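Side-chain contacts in effector protein Lem4 (lpg1101) (Legionella pneumophila subsp. pneumophila, PDB 6CGK), which acts as a membrane-associated protein tyrosine phosphatase, this chain being its magnesium-binding haloacid dehalogenase (HAD) domain in an inactive mutant form: residues A[39-44]-A[55-60]; A[79-84]-A[193-198]; A[147-152]-A[197-202]. The protein carries 1 engineered substitution. All coordinates share one frame; numbering follows the deposited sequence. Where two conformers were deposited one is given.

Contact 1: A[39-44]-A[55-60]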
# COMPACT_ATOMS: atom_id res chain seq x y z
N SER A 39 3.15 9.04 17.02
CA SER A 39 1.99 9.67 17.64
C SER A 39 1.34 8.72 18.63
O SER A 39 1.46 7.50 18.52
CB SER A 39 0.96 10.09 16.59
OG SER A 39 0.47 8.96 15.87
N PRO A 40 0.66 9.27 19.64
CA PRO A 40 -0.05 8.41 20.60
C PRO A 40 -0.96 7.38 19.94
O PRO A 40 -0.95 6.21 20.35
CB PRO A 40 -0.83 9.43 21.42
CG PRO A 40 0.09 10.63 21.46
CD PRO A 40 0.66 10.68 20.04
N LEU A 41 -1.72 7.77 18.93
CA LEU A 41 -2.69 6.85 18.32
C LEU A 41 -1.98 5.72 17.59
O LEU A 41 -2.40 4.55 17.68
CB LEU A 41 -3.60 7.61 17.37
CG LEU A 41 -4.58 6.78 16.52
CD1 LEU A 41 -5.56 6.04 17.43
CD2 LEU A 41 -5.34 7.65 15.53
N CYS A 42 -0.91 6.04 16.86
CA CYS A 42 -0.17 5.02 16.16
C CYS A 42 0.50 4.07 17.16
O CYS A 42 0.41 2.85 17.01
CB CYS A 42 0.82 5.70 15.24
SG CYS A 42 1.75 4.61 14.23
N GLU A 43 1.12 4.62 18.22
CA GLU A 43 1.72 3.75 19.22
C GLU A 43 0.65 2.88 19.90
O GLU A 43 0.88 1.70 20.16
CB GLU A 43 2.48 4.60 20.23
CG GLU A 43 2.87 3.82 21.43
CD GLU A 43 4.10 2.95 21.19
OE1 GLU A 43 4.31 2.05 22.02
OE2 GLU A 43 4.83 3.16 20.17
N ALA A 44 -0.51 3.46 20.22
CA ALA A 44 -1.55 2.68 20.88
C ALA A 44 -2.06 1.55 19.98
O ALA A 44 -2.25 0.42 20.44
CB ALA A 44 -2.72 3.60 21.25
N MET A 55 -10.93 -1.83 16.58
CA MET A 55 -12.12 -1.05 16.28
C MET A 55 -12.49 -0.11 17.42
O MET A 55 -13.25 0.84 17.22
CB MET A 55 -13.30 -1.98 15.96
CG MET A 55 -13.16 -2.63 14.56
SD MET A 55 -13.13 -1.37 13.25
CE MET A 55 -14.29 -0.25 13.98
N ARG A 56 -11.99 -0.38 18.62
CA ARG A 56 -12.27 0.53 19.72
C ARG A 56 -11.67 1.92 19.49
O ARG A 56 -12.13 2.89 20.12
CB ARG A 56 -11.72 -0.06 21.00
CG ARG A 56 -12.50 -1.26 21.43
CD ARG A 56 -12.14 -1.70 22.83
NE ARG A 56 -12.88 -2.92 23.12
CZ ARG A 56 -12.33 -4.12 23.16
NH1 ARG A 56 -11.03 -4.25 22.97
NH2 ARG A 56 -13.06 -5.19 23.41
N TYR A 57 -10.64 2.01 18.64
CA TYR A 57 -10.00 3.27 18.28
C TYR A 57 -10.71 4.04 17.16
O TYR A 57 -10.28 5.15 16.83
CB TYR A 57 -8.53 2.99 17.88
CG TYR A 57 -7.74 2.71 19.14
CD1 TYR A 57 -7.76 1.45 19.74
CD2 TYR A 57 -7.06 3.75 19.80
CE1 TYR A 57 -7.06 1.22 20.94
CE2 TYR A 57 -6.36 3.52 20.99
CZ TYR A 57 -6.38 2.25 21.56
OH TYR A 57 -5.72 2.03 22.75
N LYS A 58 -11.80 3.51 16.59
CA LYS A 58 -12.39 4.20 15.45
C LYS A 58 -12.86 5.60 15.81
O LYS A 58 -12.69 6.54 15.03
CB LYS A 58 -13.55 3.41 14.86
CG LYS A 58 -14.02 4.02 13.52
CD LYS A 58 -15.12 3.18 12.85
CE LYS A 58 -15.67 3.86 11.59
NZ LYS A 58 -16.22 5.21 11.77
N ASN A 59 -13.46 5.76 17.00
CA ASN A 59 -13.97 7.08 17.39
C ASN A 59 -12.83 8.08 17.51
O ASN A 59 -12.92 9.21 17.02
CB ASN A 59 -14.74 6.97 18.70
CG ASN A 59 -15.18 8.34 19.23
OD1 ASN A 59 -15.42 9.27 18.46
ND2 ASN A 59 -15.31 8.44 20.54
N GLU A 60 -11.72 7.67 18.14
CA GLU A 60 -10.57 8.58 18.22
C GLU A 60 -10.02 8.90 16.82
O GLU A 60 -9.69 10.05 16.53
CB GLU A 60 -9.49 8.00 19.11
CG GLU A 60 -8.21 8.88 19.15
CD GLU A 60 -7.14 8.35 20.08
OE1 GLU A 60 -7.43 7.38 20.81
OE2 GLU A 60 -6.00 8.88 20.08
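L41 and A44, on helix 40-46, meet the ring of Y57 in apolar packing. CD1 of L41 lies 3.6 Å from CD2 of Y57. CB of A44 lies 3.7 Å from CE2 of Y57 and is also close to its OH. Both carbons approach the ring obliquely. The L41 and Y57 side chains lie alongside each other, running in opposite senses. CB of L41 does not point at segment 55-60; with CG anti to the backbone N (chi1 173°), the branch still carries CD1 to the ring.

A second kind of contact sets a charged group against aliphatic carbon. The extended side chain of E60 runs alongside L41, so that OE2 of E60 lies 3.8 Å from CB of L41. This is van der Waals contact, and no hydrogen bond joins the two segments. E60 is exposed, and its carboxylate lies against L41 at the margin of the apolar patch.

The polar bonds shape each segment separately. S39 is the N-cap of helix 40-46; its OG accepts a weak bond from N of C42, 3.4 Å away, and is also bonded to V36 O. A type I turn from M55 to K58 precedes helix 58-62. It is closed by K58 N to M55 O at 3.1 Å, and it presents Y57 towards helix 40-46. K58 then forms a salt bridge with D62.

The helices here follow strand 19-23 and come before helix 72-82, consistent with a cap insertion of the HAD fold. L41 packs on I68. Helix 98-107 adjoins both segments, with Y100 against C42 and F107 against Y57 and K58.

Contact 2: A[79-84]-A[193-198]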
# COMPACT_ATOMS: atom_id res chain seq x y z
N GLN A 79 -10.61 0.31 -2.88
CA GLN A 79 -11.82 -0.48 -3.04
C GLN A 79 -12.01 -0.89 -4.50
O GLN A 79 -12.43 -2.02 -4.77
CB GLN A 79 -13.02 0.32 -2.54
CG GLN A 79 -13.02 0.46 -1.03
CD GLN A 79 -14.25 1.13 -0.50
OE1 GLN A 79 -14.70 0.82 0.60
NE2 GLN A 79 -14.79 2.08 -1.26
N ASP A 80 -11.70 0.00 -5.44
CA ASP A 80 -11.83 -0.34 -6.86
C ASP A 80 -10.82 -1.40 -7.27
O ASP A 80 -11.16 -2.34 -8.01
CB ASP A 80 -11.66 0.89 -7.74
CG ASP A 80 -12.85 1.85 -7.69
OD1 ASP A 80 -13.98 1.44 -7.31
OD2 ASP A 80 -12.63 3.02 -8.06
N VAL A 81 -9.56 -1.24 -6.85
CA VAL A 81 -8.53 -2.19 -7.28
C VAL A 81 -8.73 -3.54 -6.60
O VAL A 81 -8.43 -4.58 -7.19
CB VAL A 81 -7.11 -1.62 -6.99
CG1 VAL A 81 -6.03 -2.66 -7.32
CG2 VAL A 81 -6.87 -0.37 -7.82
N ASN A 82 -9.26 -3.56 -5.37
CA ASN A 82 -9.63 -4.83 -4.74
C ASN A 82 -10.54 -5.65 -5.64
O ASN A 82 -10.46 -6.89 -5.66
CB ASN A 82 -10.34 -4.58 -3.41
CG ASN A 82 -9.39 -4.48 -2.22
OD1 ASN A 82 -8.23 -4.91 -2.26
ND2 ASN A 82 -9.90 -3.88 -1.13
N LYS A 83 -11.44 -4.99 -6.37
CA LYS A 83 -12.37 -5.73 -7.22
C LYS A 83 -11.65 -6.34 -8.43
O LYS A 83 -12.19 -7.26 -9.04
CB LYS A 83 -13.53 -4.84 -7.68
CG LYS A 83 -14.44 -4.32 -6.53
CD LYS A 83 -15.41 -3.21 -7.02
CE LYS A 83 -16.43 -2.75 -5.97
NZ LYS A 83 -15.88 -1.66 -5.08
N LEU A 84 -10.46 -5.84 -8.78
CA LEU A 84 -9.70 -6.43 -9.88
C LEU A 84 -8.88 -7.63 -9.44
O LEU A 84 -8.19 -8.21 -10.28
CB LEU A 84 -8.76 -5.40 -10.49
CG LEU A 84 -9.38 -4.10 -11.02
CD1 LEU A 84 -8.24 -3.20 -11.51
CD2 LEU A 84 -10.38 -4.39 -12.13
N LYS A 193 -7.03 4.46 -14.26
CA LYS A 193 -7.03 4.39 -15.71
C LYS A 193 -5.75 3.72 -16.21
O LYS A 193 -5.79 2.92 -17.15
CB LYS A 193 -7.20 5.79 -16.30
CG LYS A 193 -7.18 5.81 -17.81
CD LYS A 193 -7.24 7.22 -18.34
CE LYS A 193 -8.52 7.92 -17.93
NZ LYS A 193 -8.86 8.94 -18.96
N GLU A 194 -4.61 4.00 -15.56
CA GLU A 194 -3.34 3.40 -15.98
C GLU A 194 -3.35 1.89 -15.80
O GLU A 194 -2.87 1.15 -16.66
CB GLU A 194 -2.17 4.02 -15.20
CG GLU A 194 -1.91 5.52 -15.45
CD GLU A 194 -0.68 6.05 -14.69
OE1 GLU A 194 -0.26 5.41 -13.69
OE2 GLU A 194 -0.15 7.11 -15.08
N ILE A 195 -3.89 1.40 -14.67
CA ILE A 195 -4.03 -0.05 -14.51
C ILE A 195 -4.84 -0.63 -15.66
O ILE A 195 -4.40 -1.55 -16.35
CB ILE A 195 -4.68 -0.38 -13.16
CG1 ILE A 195 -3.77 0.02 -12.00
CG2 ILE A 195 -5.00 -1.86 -13.10
CD1 ILE A 195 -4.48 -0.02 -10.65
N LEU A 196 -6.05 -0.11 -15.88
CA LEU A 196 -6.93 -0.69 -16.89
C LEU A 196 -6.32 -0.59 -18.29
O LEU A 196 -6.51 -1.49 -19.12
CB LEU A 196 -8.29 0.01 -16.87
CG LEU A 196 -9.17 -0.17 -15.63
CD1 LEU A 196 -10.55 0.41 -15.90
CD2 LEU A 196 -9.27 -1.63 -15.25
N THR A 197 -5.61 0.51 -18.57
CA THR A 197 -4.98 0.69 -19.88
C THR A 197 -3.84 -0.29 -20.11
O THR A 197 -3.53 -0.61 -21.26
CB THR A 197 -4.46 2.12 -20.03
OG1 THR A 197 -5.54 3.05 -19.87
CG2 THR A 197 -3.85 2.31 -21.40
N ASN A 198 -3.19 -0.77 -19.05
CA ASN A 198 -2.01 -1.61 -19.19
C ASN A 198 -2.22 -3.06 -18.78
O ASN A 198 -1.29 -3.86 -18.87
CB ASN A 198 -0.84 -1.03 -18.38
CG ASN A 198 -0.36 0.29 -18.93
OD1 ASN A 198 0.48 0.33 -19.82
ND2 ASN A 198 -0.88 1.38 -18.39
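V81 overlaps the end of I195, with CG2 of V81 3.7 Å from CD1 of I195. The two side chains cross at about a right angle. I195 CG1 is anti to the carbonyl carbon (chi1 -66°), and the chain runs on extended, which carries CD1 out to V81. The other branch of I195 serves L84, whose CD1 lies 3.8 Å from CG2 of I195. The same CD1 of L84 also meets CD2 of L196 at a looser 4.2 Å. One leucine methyl therefore bridges two successive residues of helix 188-198, and I195 touches both V81 and L84. CB of L196 does not point at the other segment, but the end of its side chain turns in.

Two polar side chains of segment 193-198, T197 and N198, bond back onto their own helix, while E194 reaches H179. T197 OG1 donates to K193 O at 2.7 Å from above the carbonyl plane. That oxygen also accepts from T197 N, so it is gripped twice by one residue. N198 ND2 donates to E194 O at 2.6 Å in a nearly straight bond (170°). The acceptor lies close to the N198 amide plane, which fixes the rotation of that amide near the helix end.

F192 extends the same patch against V81 and L84. I90 of strand 89-93 also touches V81, so helix 72-82 rests on this strand of the central parallel sheet.

Everything that crosses the interface is aliphatic carbon. With no directional bond between the segments, the fit depends on methyl shape and on burial away from water.

Contact 3: A[147-152]-A[197-202]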
# COMPACT_ATOMS: atom_id res chain seq x y z
N PRO A 147 6.75 -11.09 -14.70
CA PRO A 147 6.83 -9.74 -15.26
C PRO A 147 5.48 -9.26 -15.75
O PRO A 147 4.64 -10.05 -16.18
CB PRO A 147 7.81 -9.88 -16.43
CG PRO A 147 7.96 -11.31 -16.64
CD PRO A 147 7.64 -12.03 -15.40
N GLY A 148 5.31 -7.96 -15.75
CA GLY A 148 4.06 -7.35 -16.19
C GLY A 148 4.00 -5.91 -15.70
O GLY A 148 5.02 -5.24 -15.57
N PHE A 149 2.79 -5.47 -15.39
CA PHE A 149 2.59 -4.07 -15.04
C PHE A 149 2.97 -3.81 -13.59
O PHE A 149 2.70 -4.63 -12.71
CB PHE A 149 1.12 -3.69 -15.27
CG PHE A 149 0.79 -2.29 -14.87
CD1 PHE A 149 1.24 -1.21 -15.61
CD2 PHE A 149 0.02 -2.05 -13.75
CE1 PHE A 149 0.92 0.10 -15.22
CE2 PHE A 149 -0.31 -0.75 -13.35
CZ PHE A 149 0.14 0.33 -14.10
N ARG A 150 3.63 -2.68 -13.35
CA ARG A 150 4.00 -2.27 -12.00
C ARG A 150 3.62 -0.81 -11.79
O ARG A 150 4.02 0.06 -12.57
CB ARG A 150 5.51 -2.44 -11.72
CG ARG A 150 6.02 -3.88 -11.73
CD ARG A 150 5.37 -4.72 -10.62
NE ARG A 150 5.90 -6.10 -10.62
CZ ARG A 150 5.45 -7.09 -11.40
NH1 ARG A 150 4.45 -6.87 -12.26
NH2 ARG A 150 5.98 -8.30 -11.32
N LEU A 151 2.86 -0.56 -10.73
CA LEU A 151 2.54 0.79 -10.28
C LEU A 151 3.17 0.98 -8.91
O LEU A 151 3.04 0.11 -8.05
CB LEU A 151 1.02 1.01 -10.23
CG LEU A 151 0.54 2.33 -9.61
CD1 LEU A 151 1.06 3.54 -10.37
CD2 LEU A 151 -0.99 2.35 -9.53
N ILE A 152 3.89 2.10 -8.72
CA ILE A 152 4.54 2.42 -7.45
C ILE A 152 4.16 3.84 -7.10
O ILE A 152 4.41 4.75 -7.89
CB ILE A 152 6.07 2.32 -7.53
CG1 ILE A 152 6.52 0.90 -7.89
CG2 ILE A 152 6.72 2.85 -6.23
CD1 ILE A 152 8.05 0.83 -8.11
N THR A 197 -5.61 0.51 -18.57
CA THR A 197 -4.98 0.69 -19.88
C THR A 197 -3.84 -0.29 -20.11
O THR A 197 -3.53 -0.61 -21.26
CB THR A 197 -4.46 2.12 -20.03
OG1 THR A 197 -5.54 3.05 -19.87
CG2 THR A 197 -3.85 2.31 -21.40
N ASN A 198 -3.19 -0.77 -19.05
CA ASN A 198 -2.01 -1.61 -19.19
C ASN A 198 -2.22 -3.06 -18.78
O ASN A 198 -1.29 -3.86 -18.87
CB ASN A 198 -0.84 -1.03 -18.38
CG ASN A 198 -0.36 0.29 -18.93
OD1 ASN A 198 0.48 0.33 -19.82
ND2 ASN A 198 -0.88 1.38 -18.39
N CYS A 199 -3.41 -3.44 -18.31
CA CYS A 199 -3.68 -4.80 -17.83
C CYS A 199 -4.90 -5.32 -18.58
O CYS A 199 -6.04 -5.13 -18.14
CB CYS A 199 -3.89 -4.85 -16.32
SG CYS A 199 -2.49 -4.25 -15.31
N ASP A 200 -4.66 -6.02 -19.69
CA ASP A 200 -5.74 -6.45 -20.57
C ASP A 200 -6.76 -7.31 -19.83
O ASP A 200 -7.97 -7.09 -19.94
CB ASP A 200 -5.16 -7.20 -21.76
N ILE A 201 -6.29 -8.30 -19.07
CA ILE A 201 -7.24 -9.21 -18.43
C ILE A 201 -7.96 -8.50 -17.30
O ILE A 201 -9.13 -8.81 -17.01
CB ILE A 201 -6.54 -10.48 -17.93
CG1 ILE A 201 -5.60 -11.03 -19.00
CG2 ILE A 201 -7.58 -11.51 -17.52
CD1 ILE A 201 -6.29 -11.39 -20.30
N ALA A 202 -7.30 -7.54 -16.66
CA ALA A 202 -7.99 -6.71 -15.68
C ALA A 202 -9.20 -6.04 -16.31
O ALA A 202 -10.33 -6.16 -15.80
CB ALA A 202 -7.03 -5.66 -15.11
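The N-terminal approach to strand 150-154 of the central parallel sheet packs, through F149, on the junction between helices 188-198 and 200-206. C199 makes a sulfur-aromatic contact here. C199 SG lies 4.5 Å from the centroid of the F149 ring, 47° off the ring normal, and so sits obliquely. C199 SG is also 3.7 Å from CB of F149, and thus touches the root of the side chain as well as the ring. F149 CG is anti to the backbone N (chi1 177°), which sends the ring out towards the junction.

N198 adds its aliphatic part. N198 CB lies 3.5 Å from CD1 of F149. The amide and ring planes are only 9° apart, although the side chains cross at about a right angle. The polar end of N198 is held by E194 O.

C199 leaves helical geometry after helix 188-198 and is the N-cap position of helix 200-206. Strand 150-154 runs parallel between strands 19-23 and 176-180, in the Rossmann-like sheet of HAD proteins. It ends at D154, next to D155, which binds magnesium in this structure; this contact lies away from that site.

F149 N is bonded to N18 OD1, and C199 also touches N18. R150 NH1 donates to F149 O at 2.9 Å, from above the carbonyl plane. The R150 guanidinium is further held by a salt bridge to E140 and by K17 O and L146 O.

Overall arrangement
Contact 1 comes first along the chain. It closes a short, partly helical loop between helices 40-46 and 58-62 and is finished before contact 2 opens. Contact 2 spans 108 residues, bringing helix 72-82 to helix 188-198. Contact 3 opens inside that span, at the start of strand 150-154, and ends on the same C-terminal part of the chain, 197-202 overlapping 193-198 at T197 and N198 before running on into helix 200-206. Contacts 2 and 3 have centres 9 Å apart and touch where I195 packs on F149. Together they tie the C-terminal helices to the sheet and to helix 72-82. Contact 1 lies across the chain's centre, about 31 Å from contact 2 between centres.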